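Local coordinates for Afp3 (Serratia entomophila, PDB 6RBN), which probably forms, with related sheath proteins, the contractile sheath around the inner tube of the anti-feeding prophage, a contractile injection system, at residues 52-56 / 111-116; 384-389 / 405-409. All coordinates share one frame; numbering follows the deposited sequence.

Contact 1. Residues 52-56 / 111-116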
loop_
_atom_site.group_PDB
_atom_site.type_symbol
_atom_site.label_atom_id
_atom_site.label_comp_id
_atom_site.label_asym_id
_atom_site.label_seq_id
_atom_site.Cartn_x
_atom_site.Cartn_y
_atom_site.Cartn_z
ATOM N N SER D 52 59.208 28.043 7.297
ATOM C CA SER D 52 59.951 26.940 7.886
ATOM C C SER D 52 61.384 27.395 8.106
ATOM O O SER D 52 61.752 28.526 7.787
ATOM C CB SER D 52 59.892 25.697 7.000
ATOM O OG SER D 52 60.553 25.918 5.768
ATOM N N TRP D 53 62.206 26.498 8.657
ATOM C CA TRP D 53 63.619 26.815 8.835
ATOM C C TRP D 53 64.348 26.856 7.498
ATOM O O TRP D 53 65.341 27.574 7.346
ATOM C CB TRP D 53 64.273 25.806 9.776
ATOM C CG TRP D 53 65.728 26.052 9.977
ATOM C CD1 TRP D 53 66.757 25.346 9.436
ATOM C CD2 TRP D 53 66.324 27.102 10.743
ATOM N NE1 TRP D 53 67.956 25.879 9.831
ATOM C CE2 TRP D 53 67.717 26.959 10.635
ATOM C CE3 TRP D 53 65.813 28.144 11.518
ATOM C CZ2 TRP D 53 68.607 27.816 11.268
ATOM C CZ3 TRP D 53 66.695 28.992 12.148
ATOM C CH2 TRP D 53 68.074 28.826 12.021
ATOM N N LEU D 54 63.860 26.096 6.516
ATOM C CA LEU D 54 64.443 26.128 5.180
ATOM C C LEU D 54 64.213 27.477 4.507
ATOM O O LEU D 54 65.032 27.921 3.696
ATOM C CB LEU D 54 63.852 25.004 4.334
ATOM C CG LEU D 54 64.474 24.680 2.980
ATOM C CD1 LEU D 54 65.987 24.780 3.029
ATOM C CD2 LEU D 54 64.076 23.294 2.580
ATOM N N ASP D 55 63.101 28.141 4.828
ATOM C CA ASP D 55 62.853 29.468 4.280
ATOM C C ASP D 55 63.760 30.507 4.922
ATOM O O ASP D 55 64.081 31.529 4.306
ATOM C CB ASP D 55 61.386 29.852 4.465
ATOM C CG ASP D 55 60.456 29.031 3.597
ATOM O OD1 ASP D 55 60.891 28.581 2.516
ATOM O OD2 ASP D 55 59.285 28.840 3.989
ATOM N N TYR D 56 64.181 30.267 6.165
ATOM C CA TYR D 56 65.078 31.201 6.836
ATOM C C TYR D 56 66.483 31.137 6.253
ATOM O O TYR D 56 67.156 32.165 6.125
ATOM C CB TYR D 56 65.110 30.916 8.336
ATOM C CG TYR D 56 66.022 31.839 9.108
ATOM C CD1 TYR D 56 65.666 33.156 9.347
ATOM C CD2 TYR D 56 67.239 31.389 9.601
ATOM C CE1 TYR D 56 66.495 33.999 10.053
ATOM C CE2 TYR D 56 68.074 32.227 10.304
ATOM C CZ TYR D 56 67.695 33.529 10.527
ATOM O OH TYR D 56 68.525 34.367 11.229
ATOM N N ALA D 111 70.477 35.883 16.842
ATOM C CA ALA D 111 69.144 35.929 16.259
ATOM C C ALA D 111 68.824 34.671 15.466
ATOM O O ALA D 111 67.668 34.237 15.443
ATOM C CB ALA D 111 68.999 37.159 15.365
ATOM N N SER D 112 69.820 34.071 14.819
ATOM C CA SER D 112 69.598 32.820 14.112
ATOM C C SER D 112 69.530 31.627 15.050
ATOM O O SER D 112 68.910 30.618 14.703
ATOM C CB SER D 112 70.700 32.596 13.078
ATOM O OG SER D 112 70.524 31.359 12.417
ATOM N N VAL D 113 70.161 31.716 16.221
ATOM C CA VAL D 113 70.072 30.644 17.205
ATOM C C VAL D 113 68.695 30.641 17.854
ATOM O O VAL D 113 68.142 29.575 18.154
ATOM C CB VAL D 113 71.206 30.803 18.241
ATOM C CG1 VAL D 113 71.151 29.725 19.311
ATOM C CG2 VAL D 113 72.556 30.784 17.549
ATOM N N ALA D 114 68.099 31.821 18.041
ATOM C CA ALA D 114 66.805 31.917 18.710
ATOM C C ALA D 114 65.672 31.376 17.848
ATOM O O ALA D 114 64.654 30.928 18.386
ATOM C CB ALA D 114 66.526 33.365 19.106
ATOM N N LEU D 115 65.817 31.397 16.520
ATOM C CA LEU D 115 64.778 30.802 15.687
ATOM C C LEU D 115 64.881 29.292 15.604
ATOM O O LEU D 115 63.859 28.630 15.410
ATOM C CB LEU D 115 64.795 31.366 14.271
ATOM C CG LEU D 115 64.189 32.747 14.114
ATOM C CD1 LEU D 115 64.201 33.099 12.666
ATOM C CD2 LEU D 115 62.781 32.738 14.641
ATOM N N ARG D 116 66.083 28.729 15.714
ATOM C CA ARG D 116 66.197 27.276 15.734
ATOM C C ARG D 116 65.555 26.699 16.989
ATOM O O ARG D 116 64.889 25.661 16.929
ATOM C CB ARG D 116 67.663 26.866 15.596
ATOM C CG ARG D 116 67.899 25.381 15.732
ATOM C CD ARG D 116 69.256 24.952 15.238
ATOM N NE ARG D 116 69.294 24.941 13.779
ATOM C CZ ARG D 116 70.389 24.734 13.058
ATOM N NH1 ARG D 116 70.319 24.739 11.736
ATOM N NH2 ARG D 116 71.552 24.521 13.656
#

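Contact 2. Residues 384-389 / 405-409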
loop_
_atom_site.group_PDB
_atom_site.type_symbol
_atom_site.label_atom_id
_atom_site.label_comp_id
_atom_site.label_asym_id
_atom_site.label_seq_id
_atom_site.Cartn_x
_atom_site.Cartn_y
_atom_site.Cartn_z
ATOM N N ILE D 384 27.538 33.472 15.179
ATOM C CA ILE D 384 28.265 33.517 16.441
ATOM C C ILE D 384 27.838 32.364 17.336
ATOM O O ILE D 384 28.665 31.760 18.026
ATOM C CB ILE D 384 28.054 34.884 17.118
ATOM C CG1 ILE D 384 28.552 36.003 16.212
ATOM C CG2 ILE D 384 28.810 34.973 18.421
ATOM C CD1 ILE D 384 28.181 37.374 16.697
ATOM N N ASP D 385 26.549 32.014 17.306
ATOM C CA ASP D 385 26.037 30.927 18.132
ATOM C C ASP D 385 26.553 29.570 17.673
ATOM O O ASP D 385 26.727 28.667 18.498
ATOM C CB ASP D 385 24.511 30.942 18.114
ATOM C CG ASP D 385 23.903 29.951 19.080
ATOM O OD1 ASP D 385 23.889 30.238 20.293
ATOM O OD2 ASP D 385 23.441 28.884 18.627
ATOM N N ASN D 386 26.800 29.403 16.374
ATOM C CA ASN D 386 27.402 28.162 15.901
ATOM C C ASN D 386 28.867 28.072 16.288
ATOM O O ASN D 386 29.385 26.969 16.492
ATOM C CB ASN D 386 27.260 28.034 14.388
ATOM C CG ASN D 386 25.843 27.764 13.954
ATOM O OD1 ASN D 386 25.109 27.030 14.614
ATOM N ND2 ASN D 386 25.454 28.331 12.825
ATOM N N TYR D 387 29.553 29.209 16.379
ATOM C CA TYR D 387 30.953 29.192 16.781
ATOM C C TYR D 387 31.092 28.916 18.269
ATOM O O TYR D 387 31.948 28.130 18.687
ATOM C CB TYR D 387 31.625 30.517 16.418
ATOM C CG TYR D 387 33.074 30.564 16.822
ATOM C CD1 TYR D 387 34.033 29.875 16.100
ATOM C CD2 TYR D 387 33.483 31.287 17.933
ATOM C CE1 TYR D 387 35.358 29.904 16.470
ATOM C CE2 TYR D 387 34.803 31.319 18.311
ATOM C CZ TYR D 387 35.734 30.627 17.576
ATOM O OH TYR D 387 37.055 30.659 17.947
ATOM N N LEU D 388 30.262 29.562 19.087
ATOM C CA LEU D 388 30.364 29.395 20.530
ATOM C C LEU D 388 29.855 28.042 20.994
ATOM O O LEU D 388 30.217 27.605 22.089
ATOM C CB LEU D 388 29.597 30.499 21.246
ATOM C CG LEU D 388 30.113 31.919 21.057
ATOM C CD1 LEU D 388 29.201 32.886 21.765
ATOM C CD2 LEU D 388 31.525 32.038 21.563
ATOM N N TYR D 389 29.018 27.376 20.202
ATOM C CA TYR D 389 28.595 26.033 20.567
ATOM C C TYR D 389 29.718 25.028 20.371
ATOM O O TYR D 389 29.878 24.116 21.187
ATOM C CB TYR D 389 27.373 25.613 19.759
ATOM C CG TYR D 389 26.848 24.249 20.137
ATOM C CD1 TYR D 389 26.100 24.070 21.290
ATOM C CD2 TYR D 389 27.109 23.140 19.346
ATOM C CE1 TYR D 389 25.623 22.829 21.642
ATOM C CE2 TYR D 389 26.647 21.896 19.696
ATOM C CZ TYR D 389 25.900 21.746 20.840
ATOM O OH TYR D 389 25.430 20.502 21.185
ATOM N N ALA D 405 27.152 28.625 29.541
ATOM C CA ALA D 405 28.462 28.887 28.963
ATOM C C ALA D 405 28.503 30.226 28.242
ATOM O O ALA D 405 29.474 30.978 28.383
ATOM C CB ALA D 405 28.844 27.763 28.009
ATOM N N TYR D 406 27.472 30.546 27.466
ATOM C CA TYR D 406 27.530 31.715 26.600
ATOM C C TYR D 406 26.128 32.251 26.352
ATOM O O TYR D 406 25.129 31.642 26.740
ATOM C CB TYR D 406 28.237 31.383 25.278
ATOM C CG TYR D 406 27.540 30.341 24.429
ATOM C CD1 TYR D 406 27.787 28.988 24.617
ATOM C CD2 TYR D 406 26.661 30.712 23.419
ATOM C CE1 TYR D 406 27.158 28.038 23.846
ATOM C CE2 TYR D 406 26.029 29.769 22.647
ATOM C CZ TYR D 406 26.281 28.435 22.862
ATOM O OH TYR D 406 25.653 27.493 22.086
ATOM N N PHE D 407 26.074 33.409 25.695
ATOM C CA PHE D 407 24.840 33.990 25.186
ATOM C C PHE D 407 25.188 34.952 24.060
ATOM O O PHE D 407 26.251 35.574 24.068
ATOM C CB PHE D 407 24.034 34.716 26.278
ATOM C CG PHE D 407 24.710 35.936 26.852
ATOM C CD1 PHE D 407 25.593 35.815 27.905
ATOM C CD2 PHE D 407 24.417 37.206 26.376
ATOM C CE1 PHE D 407 26.204 36.927 28.444
ATOM C CE2 PHE D 407 25.030 38.317 26.905
ATOM C CZ PHE D 407 25.920 38.177 27.941
ATOM N N VAL D 408 24.288 35.066 23.086
ATOM C CA VAL D 408 24.392 36.052 22.016
ATOM C C VAL D 408 23.081 36.823 21.971
ATOM O O VAL D 408 22.005 36.217 21.951
ATOM C CB VAL D 408 24.677 35.403 20.644
ATOM C CG1 VAL D 408 24.863 36.470 19.584
ATOM C CG2 VAL D 408 25.884 34.494 20.697
ATOM N N ARG D 409 23.164 38.153 21.966
ATOM C CA ARG D 409 21.984 39.007 21.980
ATOM C C ARG D 409 22.091 40.072 20.900
ATOM O O ARG D 409 23.110 40.754 20.790
ATOM C CB ARG D 409 21.807 39.681 23.340
ATOM C CG ARG D 409 21.496 38.723 24.461
ATOM C CD ARG D 409 21.451 39.433 25.790
ATOM N NE ARG D 409 21.265 38.486 26.882
ATOM C CZ ARG D 409 21.306 38.814 28.168
ATOM N NH1 ARG D 409 21.532 40.068 28.528
ATOM N NH2 ARG D 409 21.128 37.885 29.096
#

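Contact 1. Residues 52-56 / 111-116
Leu115 packs against both aromatic side chains of helix 53-59. Its CD1 lies over a face of the Tyr56 ring, 3.9 Å from the ring centroid and 27° off the normal, a CH-pi contact, while its CB meets the rim of the indole at Trp53 CZ3 (3.7 Å). A leucine suits this place, since its CB meets one ring edge while a terminal methyl reaches the other ring's face. Both aromatic rings reach helix 111-120 because their CG atoms stand anti to the backbone N (chi1 near 180° in both).

Among the polar groups, Ser112 O sits at the indole edge, 3.3 Å from Trp53 CH2. Ser112 OG lies 3.3 Å from Tyr56 CE2 and is hydrogen-bonded to the carbonyl O of Ser62; a small hydroxyl fits there between the two rings. Arg116 sets CB and NE over one face of the indole, NE toward its rim. Arg116 NH1 and Trp53 NE1 are 3.2 Å apart, but both are donors, so the pair is mere proximity.

Phe32 and Leu128 also touch Leu115, so helices 53-59 and 111-120 pack on each other next to strands 31-34 and 127-130, a hydrophobic core of helices against beta-strands.

Contact 2. Residues 384-389 / 405-409
Tyr406 lays one face of its ring against Leu388, whose CB sits 3.8 Å from the ring centroid and 15° off the normal, a CH-pi approach. Leu388 CD1 extends the apolar surface to Val408, meeting its CG2 at 3.8 Å. That methyl also touches Ile384 CG2 (3.7 Å), giving a patch of branched aliphatic side chains suited to the interface of a helix and a strand.

The rim of the tyrosine has a more polar setting. Asp385 OD1 comes in at the ring edge, 3.2 Å from Tyr406 CE2, where the carboxylate can face the slightly positive ring hydrogens. Tyr406 OH lies 3.5 Å from Tyr389 CB and near the edge of the Tyr389 ring. A chi1 of 63°, with CG between the backbone N and the carbonyl carbon, directs the Tyr406 ring to the helix.

The motif is a helix packed on the antiparallel pair 406-409 and 425-432 within the sheath C-terminal domain, a sheet probably extended by arms of neighbouring subunits, as in relatives. The segment axes run antiparallel (174°) and 8.9 Å apart. Backbone hydrogen bonds between Phe407 and Gly431 and between Arg409 and Gln429 join the strands, and Arg409 NH1 is hydrogen-bonded to Ser19 OG of an Afp2 chain. Val430 touches Ile384 and Leu388. Ile360 and Leu364 of helix 347-364 also touch Ile384, as does Leu346 of another Afp2 chain.

Contacts 1 and 2 lie on opposite sides of the centre of the chain, with their own centres about 40 Å apart and their nearest atoms about 25 Å apart, so neither touches the other. They follow in series along the sequence: contact 1 closes before contact 2 opens, and contact 2 lies in the C-terminal sheath domain. One joins two helices, the other a helix and a strand. Leu54 of contact 1 packs on Met319 of an Afp2 chain, at a boundary between sheath proteins. Contact 2 meets Afp2 and also Afp1, the protein of the inner tube, where Asn386 packs on Asp93 of an Afp1 chain, and so sits at the sheath-tube boundary as well.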